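Local coordinates for mandelate racemase/muconate lactonizing protein (Paenibacillus sp., PDB 3V5C) that probably dehydrates galacturonate, as a magnesium-binding lyase of the enolase superfamily, at residues A[86-100]-A[285-297]. The protein carries 1 engineered substitution. Residues are numbered along the deposited sequence; the frame is centred on the assembly and turned at random.
Sequences RLREAYRLQLEYPVL and DIIWPGFTHWMEL
A buried glutamate, E96, meets the N-terminal end of barrel-domain helix 291-303, where G290 is the N-cap. This joins helix 92-107 to the C-terminal, TIM-barrel-like domain of the enolase fold; the short helix axes lie at 87°. E96 OE1 accepts from F291 N at 2.8 Å. E96 OE2 accepts from T292 N at 2.8 Å and also from T292 OG1. Both backbone N-H groups come from above the carboxylate plane, while the hydroxyl lies nearly along the C-O axis of OE2. CG of E96 sits between its backbone N and carbonyl carbon (chi1 66°), and the rest of the chain runs out straight to the helix end. One water links OE1 to I287 O; another links OE2 to P289 O and H293 N.

Y97 reaches past E96 and gives its hydroxyl proton to I286 O, with OH to O at 2.7 Å. The Y97 side chain crosses that of F291 at about a right angle, with Y97 CZ 3.5 Å from F291 CB. L100 CD1 touches F291 CD2, and helix 111-115 also packs on F291. L93 CD1 meets the edge of the W288 ring.

On the T292 and E296 side of the helix, R92 presents the NE/NH2 side of its guanidinium to L87 O, which lies in the guanidinium plane and accepts from both nitrogens. T292 CG2 covers one face. R92 NH2 also makes a salt bridge to E296 OE2 at 2.8 Å, on its syn side but tilted out of the carboxylate plane; the two planes are 87° apart. R86 NH1 adds a second salt bridge to that oxygen, its hydrogen bond weak; its stronger partner is D82.

E96 thus offers charge to the helix N terminus, which probably favours its ionised form, and three direct bonds plus waters satisfy its buried oxygens.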
loop_
_atom_site.group_PDB
_atom_site.type_symbol
_atom_site.label_atom_id
_atom_site.label_comp_id
_atom_site.label_asym_id
_atom_site.label_seq_id
_atom_site.Cartn_x
_atom_site.Cartn_y
_atom_site.Cartn_z
ATOM N N ARG A 86 22.450 1.213 2.559
ATOM C CA ARG A 86 21.233 1.364 1.778
ATOM C C ARG A 86 21.373 0.722 0.404
ATOM O O ARG A 86 22.380 0.897 -0.286
ATOM C CB ARG A 86 20.862 2.844 1.640
ATOM C CG ARG A 86 20.507 3.508 2.967
ATOM C CD ARG A 86 20.130 4.974 2.789
ATOM N NE ARG A 86 21.272 5.820 2.446
ATOM C CZ ARG A 86 21.690 6.053 1.205
ATOM N NH1 ARG A 86 21.068 5.494 0.175
ATOM N NH2 ARG A 86 22.734 6.839 0.988
ATOM N N LEU A 87 20.350 -0.017 0.007
ATOM C CA LEU A 87 20.345 -0.632 -1.310
ATOM C C LEU A 87 20.431 0.442 -2.373
ATOM O O LEU A 87 19.647 1.406 -2.365
ATOM C CB LEU A 87 19.077 -1.452 -1.500
ATOM C CG LEU A 87 19.048 -2.238 -2.793
ATOM C CD1 LEU A 87 20.076 -3.364 -2.729
ATOM C CD2 LEU A 87 17.663 -2.818 -2.987
ATOM N N ARG A 88 21.386 0.291 -3.289
ATOM C CA ARG A 88 21.581 1.298 -4.323
ATOM C C ARG A 88 20.341 1.456 -5.199
ATOM O O ARG A 88 19.692 0.475 -5.580
ATOM C CB ARG A 88 22.806 0.995 -5.192
ATOM C CG ARG A 88 24.128 1.180 -4.467
ATOM C CD ARG A 88 25.257 0.669 -5.321
ATOM N NE ARG A 88 26.495 0.544 -4.564
ATOM C CZ ARG A 88 27.443 1.468 -4.535
ATOM N NH1 ARG A 88 27.289 2.593 -5.220
ATOM N NH2 ARG A 88 28.545 1.267 -3.822
ATOM N N GLU A 89 20.051 2.716 -5.501
ATOM C CA GLU A 89 18.933 3.134 -6.334
ATOM C C GLU A 89 18.733 2.248 -7.562
ATOM O O GLU A 89 17.607 1.868 -7.896
ATOM C CB GLU A 89 19.169 4.583 -6.787
ATOM C CG GLU A 89 18.108 5.114 -7.691
ATOM C CD GLU A 89 16.855 5.493 -6.937
ATOM O OE1 GLU A 89 16.909 5.564 -5.683
ATOM O OE2 GLU A 89 15.821 5.726 -7.600
ATOM N N ALA A 90 19.829 1.913 -8.225
ATOM C CA ALA A 90 19.768 1.154 -9.474
ATOM C C ALA A 90 19.148 -0.237 -9.338
ATOM O O ALA A 90 18.731 -0.823 -10.338
ATOM C CB ALA A 90 21.163 1.050 -10.094
ATOM N N TYR A 91 19.075 -0.755 -8.115
ATOM C CA TYR A 91 18.616 -2.132 -7.894
ATOM C C TYR A 91 17.264 -2.231 -7.197
ATOM O O TYR A 91 16.724 -3.334 -7.020
ATOM C CB TYR A 91 19.625 -2.917 -7.044
ATOM C CG TYR A 91 21.021 -2.984 -7.613
ATOM C CD1 TYR A 91 21.309 -3.809 -8.695
ATOM C CD2 TYR A 91 22.049 -2.247 -7.058
ATOM C CE1 TYR A 91 22.589 -3.884 -9.218
ATOM C CE2 TYR A 91 23.333 -2.311 -7.579
ATOM C CZ TYR A 91 23.593 -3.136 -8.658
ATOM O OH TYR A 91 24.869 -3.212 -9.190
ATOM N N ARG A 92 16.727 -1.092 -6.774
ATOM C CA ARG A 92 15.587 -1.103 -5.855
ATOM C C ARG A 92 14.316 -1.723 -6.430
ATOM O O ARG A 92 13.810 -2.704 -5.888
ATOM C CB ARG A 92 15.302 0.310 -5.357
ATOM C CG ARG A 92 16.397 0.827 -4.451
ATOM C CD ARG A 92 16.153 2.253 -3.996
ATOM N NE ARG A 92 17.243 2.675 -3.126
ATOM C CZ ARG A 92 17.228 3.772 -2.383
ATOM N NH1 ARG A 92 16.178 4.594 -2.418
ATOM N NH2 ARG A 92 18.277 4.063 -1.613
ATOM N N LEU A 93 13.804 -1.159 -7.517
ATOM C CA LEU A 93 12.529 -1.626 -8.064
ATOM C C LEU A 93 12.615 -3.090 -8.514
ATOM O O LEU A 93 11.645 -3.847 -8.393
ATOM C CB LEU A 93 12.080 -0.754 -9.229
ATOM C CG LEU A 93 11.966 0.744 -8.941
ATOM C CD1 LEU A 93 11.632 1.506 -10.219
ATOM C CD2 LEU A 93 10.945 1.010 -7.807
ATOM N N GLN A 94 13.780 -3.475 -9.022
ATOM C CA GLN A 94 13.971 -4.791 -9.608
ATOM C C GLN A 94 14.215 -5.862 -8.552
ATOM O O GLN A 94 13.729 -6.983 -8.679
ATOM C CB GLN A 94 15.175 -4.761 -10.549
ATOM C CG GLN A 94 15.001 -3.875 -11.775
ATOM C CD GLN A 94 15.331 -2.407 -11.523
ATOM O OE1 GLN A 94 15.763 -2.015 -10.430
ATOM N NE2 GLN A 94 15.119 -1.583 -12.546
ATOM N N LEU A 95 14.959 -5.514 -7.500
ATOM C CA LEU A 95 15.451 -6.554 -6.605
ATOM C C LEU A 95 15.345 -6.323 -5.100
ATOM O O LEU A 95 15.709 -7.214 -4.328
ATOM C CB LEU A 95 16.921 -6.879 -6.950
ATOM C CG LEU A 95 17.231 -7.529 -8.294
ATOM C CD1 LEU A 95 18.766 -7.670 -8.426
ATOM C CD2 LEU A 95 16.526 -8.863 -8.419
ATOM N N GLU A 96 14.843 -5.180 -4.654
ATOM C CA GLU A 96 14.864 -4.925 -3.212
ATOM C C GLU A 96 14.064 -5.988 -2.467
ATOM O O GLU A 96 14.447 -6.424 -1.383
ATOM C CB GLU A 96 14.347 -3.538 -2.839
ATOM C CG GLU A 96 12.876 -3.282 -3.127
ATOM C CD GLU A 96 12.503 -1.836 -2.858
ATOM O OE1 GLU A 96 11.407 -1.451 -3.269
ATOM O OE2 GLU A 96 13.308 -1.108 -2.233
ATOM N N TYR A 97 12.937 -6.395 -3.033
ATOM C CA TYR A 97 12.105 -7.335 -2.310
ATOM C C TYR A 97 12.709 -8.740 -2.260
ATOM O O TYR A 97 12.856 -9.301 -1.181
ATOM C CB TYR A 97 10.639 -7.308 -2.799
ATOM C CG TYR A 97 9.894 -6.067 -2.335
ATOM C CD1 TYR A 97 9.648 -5.857 -0.978
ATOM C CD2 TYR A 97 9.456 -5.088 -3.232
ATOM C CE1 TYR A 97 8.983 -4.749 -0.506
ATOM C CE2 TYR A 97 8.764 -3.962 -2.761
ATOM C CZ TYR A 97 8.553 -3.799 -1.388
ATOM O OH TYR A 97 7.872 -2.709 -0.885
ATOM N N PRO A 98 13.070 -9.313 -3.419
ATOM C CA PRO A 98 13.784 -10.597 -3.312
ATOM C C PRO A 98 15.055 -10.517 -2.439
ATOM O O PRO A 98 15.371 -11.490 -1.748
ATOM C CB PRO A 98 14.164 -10.924 -4.765
ATOM C CG PRO A 98 13.233 -10.070 -5.622
ATOM C CD PRO A 98 12.887 -8.856 -4.812
ATOM N N VAL A 99 15.790 -9.408 -2.478
ATOM C CA VAL A 99 17.001 -9.310 -1.659
ATOM C C VAL A 99 16.683 -9.230 -0.166
ATOM O O VAL A 99 17.314 -9.906 0.667
ATOM C CB VAL A 99 17.892 -8.123 -2.109
ATOM C CG1 VAL A 99 18.906 -7.769 -1.033
ATOM C CG2 VAL A 99 18.595 -8.499 -3.399
ATOM N N LEU A 100 15.683 -8.442 0.187
ATOM C CA LEU A 100 15.296 -8.371 1.587
ATOM C C LEU A 100 14.770 -9.724 2.072
ATOM O O LEU A 100 15.040 -10.136 3.202
ATOM C CB LEU A 100 14.273 -7.248 1.810
ATOM C CG LEU A 100 14.862 -5.839 1.757
ATOM C CD1 LEU A 100 13.746 -4.819 1.655
ATOM C CD2 LEU A 100 15.705 -5.565 2.987
ATOM N N ASP A 285 3.535 5.032 -3.308
ATOM C CA ASP A 285 3.225 3.608 -3.433
ATOM C C ASP A 285 4.364 2.714 -2.907
ATOM O O ASP A 285 5.552 3.046 -3.026
ATOM C CB ASP A 285 2.905 3.318 -4.910
ATOM C CG ASP A 285 2.529 1.863 -5.183
ATOM O OD1 ASP A 285 1.325 1.531 -5.079
ATOM O OD2 ASP A 285 3.416 1.077 -5.588
ATOM N N ILE A 286 3.967 1.587 -2.320
ATOM C CA ILE A 286 4.872 0.636 -1.666
ATOM C C ILE A 286 5.774 -0.134 -2.643
ATOM O O ILE A 286 6.813 -0.674 -2.244
ATOM C CB ILE A 286 4.059 -0.326 -0.772
ATOM C CG1 ILE A 286 4.969 -1.196 0.083
ATOM C CG2 ILE A 286 3.137 -1.205 -1.627
ATOM C CD1 ILE A 286 5.829 -0.425 1.053
ATOM N N ILE A 287 5.375 -0.201 -3.910
ATOM C CA ILE A 287 6.163 -0.855 -4.954
ATOM C C ILE A 287 6.997 0.182 -5.732
ATOM O O ILE A 287 8.187 -0.019 -5.984
ATOM C CB ILE A 287 5.276 -1.626 -5.948
ATOM C CG1 ILE A 287 4.311 -2.574 -5.230
ATOM C CG2 ILE A 287 6.134 -2.399 -6.961
ATOM C CD1 ILE A 287 4.988 -3.640 -4.408
ATOM N N TRP A 288 6.363 1.287 -6.119
ATOM C CA TRP A 288 7.063 2.374 -6.802
ATOM C C TRP A 288 6.699 3.684 -6.103
ATOM O O TRP A 288 5.574 4.157 -6.238
ATOM C CB TRP A 288 6.659 2.423 -8.278
ATOM C CG TRP A 288 7.258 3.569 -9.015
ATOM C CD1 TRP A 288 8.521 3.638 -9.536
ATOM C CD2 TRP A 288 6.637 4.836 -9.295
ATOM N NE1 TRP A 288 8.715 4.860 -10.143
ATOM C CE2 TRP A 288 7.579 5.616 -10.001
ATOM C CE3 TRP A 288 5.375 5.385 -9.020
ATOM C CZ2 TRP A 288 7.299 6.916 -10.438
ATOM C CZ3 TRP A 288 5.099 6.678 -9.455
ATOM C CH2 TRP A 288 6.057 7.427 -10.153
ATOM N N PRO A 289 7.647 4.297 -5.382
ATOM C CA PRO A 289 9.101 4.116 -5.429
ATOM C C PRO A 289 9.673 2.964 -4.601
ATOM O O PRO A 289 10.872 2.698 -4.730
ATOM C CB PRO A 289 9.623 5.436 -4.873
ATOM C CG PRO A 289 8.574 5.824 -3.858
ATOM C CD PRO A 289 7.273 5.439 -4.522
ATOM N N GLY A 290 8.867 2.297 -3.779
ATOM C CA GLY A 290 9.373 1.107 -3.113
ATOM C C GLY A 290 9.782 1.190 -1.653
ATOM O O GLY A 290 9.663 2.228 -0.990
ATOM N N PHE A 291 10.250 0.043 -1.167
ATOM C CA PHE A 291 10.523 -0.205 0.242
ATOM C C PHE A 291 11.741 0.576 0.751
ATOM O O PHE A 291 11.666 1.239 1.787
ATOM C CB PHE A 291 10.750 -1.713 0.446
ATOM C CG PHE A 291 10.666 -2.160 1.899
ATOM C CD1 PHE A 291 9.473 -2.637 2.426
ATOM C CD2 PHE A 291 11.788 -2.120 2.725
ATOM C CE1 PHE A 291 9.387 -3.047 3.746
ATOM C CE2 PHE A 291 11.716 -2.545 4.058
ATOM C CZ PHE A 291 10.502 -3.003 4.570
ATOM N N THR A 292 12.861 0.452 0.044
ATOM C CA THR A 292 14.099 1.131 0.429
ATOM C C THR A 292 13.903 2.647 0.411
ATOM O O THR A 292 14.315 3.362 1.340
ATOM C CB THR A 292 15.251 0.710 -0.503
ATOM O OG1 THR A 292 15.415 -0.707 -0.395
ATOM C CG2 THR A 292 16.549 1.392 -0.074
ATOM N N HIS A 293 13.214 3.118 -0.618
ATOM C CA HIS A 293 12.872 4.531 -0.721
ATOM C C HIS A 293 12.026 4.951 0.486
ATOM O O HIS A 293 12.244 6.003 1.111
ATOM C CB HIS A 293 12.108 4.784 -2.019
ATOM C CG HIS A 293 11.755 6.218 -2.228
ATOM N ND1 HIS A 293 12.465 7.044 -3.074
ATOM C CD2 HIS A 293 10.755 6.975 -1.711
ATOM C CE1 HIS A 293 11.923 8.248 -3.065
ATOM N NE2 HIS A 293 10.888 8.234 -2.246
ATOM N N TRP A 294 11.043 4.120 0.826
ATOM C CA TRP A 294 10.154 4.416 1.945
ATOM C C TRP A 294 10.868 4.421 3.300
ATOM O O TRP A 294 10.505 5.188 4.184
ATOM C CB TRP A 294 8.963 3.448 1.956
ATOM C CG TRP A 294 7.697 4.073 1.454
ATOM C CD1 TRP A 294 7.021 3.743 0.319
ATOM C CD2 TRP A 294 6.960 5.122 2.087
ATOM N NE1 TRP A 294 5.888 4.538 0.199
ATOM C CE2 TRP A 294 5.828 5.387 1.273
ATOM C CE3 TRP A 294 7.139 5.867 3.262
ATOM C CZ2 TRP A 294 4.895 6.371 1.590
ATOM C CZ3 TRP A 294 6.191 6.850 3.583
ATOM C CH2 TRP A 294 5.081 7.081 2.752
ATOM N N MET A 295 11.891 3.587 3.470
ATOM C CA MET A 295 12.665 3.676 4.707
ATOM C C MET A 295 13.269 5.081 4.882
ATOM O O MET A 295 13.184 5.690 5.968
ATOM C CB MET A 295 13.761 2.614 4.718
ATOM C CG MET A 295 13.187 1.218 4.929
ATOM S SD MET A 295 14.396 -0.113 4.680
ATOM C CE MET A 295 15.791 0.488 5.630
ATOM N N GLU A 296 13.860 5.599 3.815
ATOM C CA GLU A 296 14.480 6.924 3.861
ATOM C C GLU A 296 13.426 8.019 3.966
ATOM O O GLU A 296 13.536 8.944 4.780
ATOM C CB GLU A 296 15.371 7.152 2.635
ATOM C CG GLU A 296 16.580 6.234 2.580
ATOM C CD GLU A 296 17.430 6.449 1.345
ATOM O OE1 GLU A 296 17.618 7.617 0.933
ATOM O OE2 GLU A 296 17.908 5.438 0.786
ATOM N N LEU A 297 12.396 7.912 3.140
ATOM C CA LEU A 297 11.307 8.877 3.164
ATOM C C LEU A 297 10.625 8.945 4.536
ATOM O O LEU A 297 10.368 10.035 5.063
ATOM C CB LEU A 297 10.305 8.550 2.057
ATOM C CG LEU A 297 9.066 9.445 2.038
ATOM C CD1 LEU A 297 9.463 10.891 1.785
ATOM C CD2 LEU A 297 8.144 8.941 0.947
HETATM O O HOH W 1 17.522 -1.553 1.264
HETATM O O HOH W 2 14.494 5.343 -4.547
HETATM O O HOH W 3 15.968 7.313 -1.188
HETATM O O HOH W 4 19.369 6.963 -1.134
HETATM O O HOH W 5 12.800 1.600 -3.002
HETATM O O HOH W 6 9.853 -2.065 -5.397
#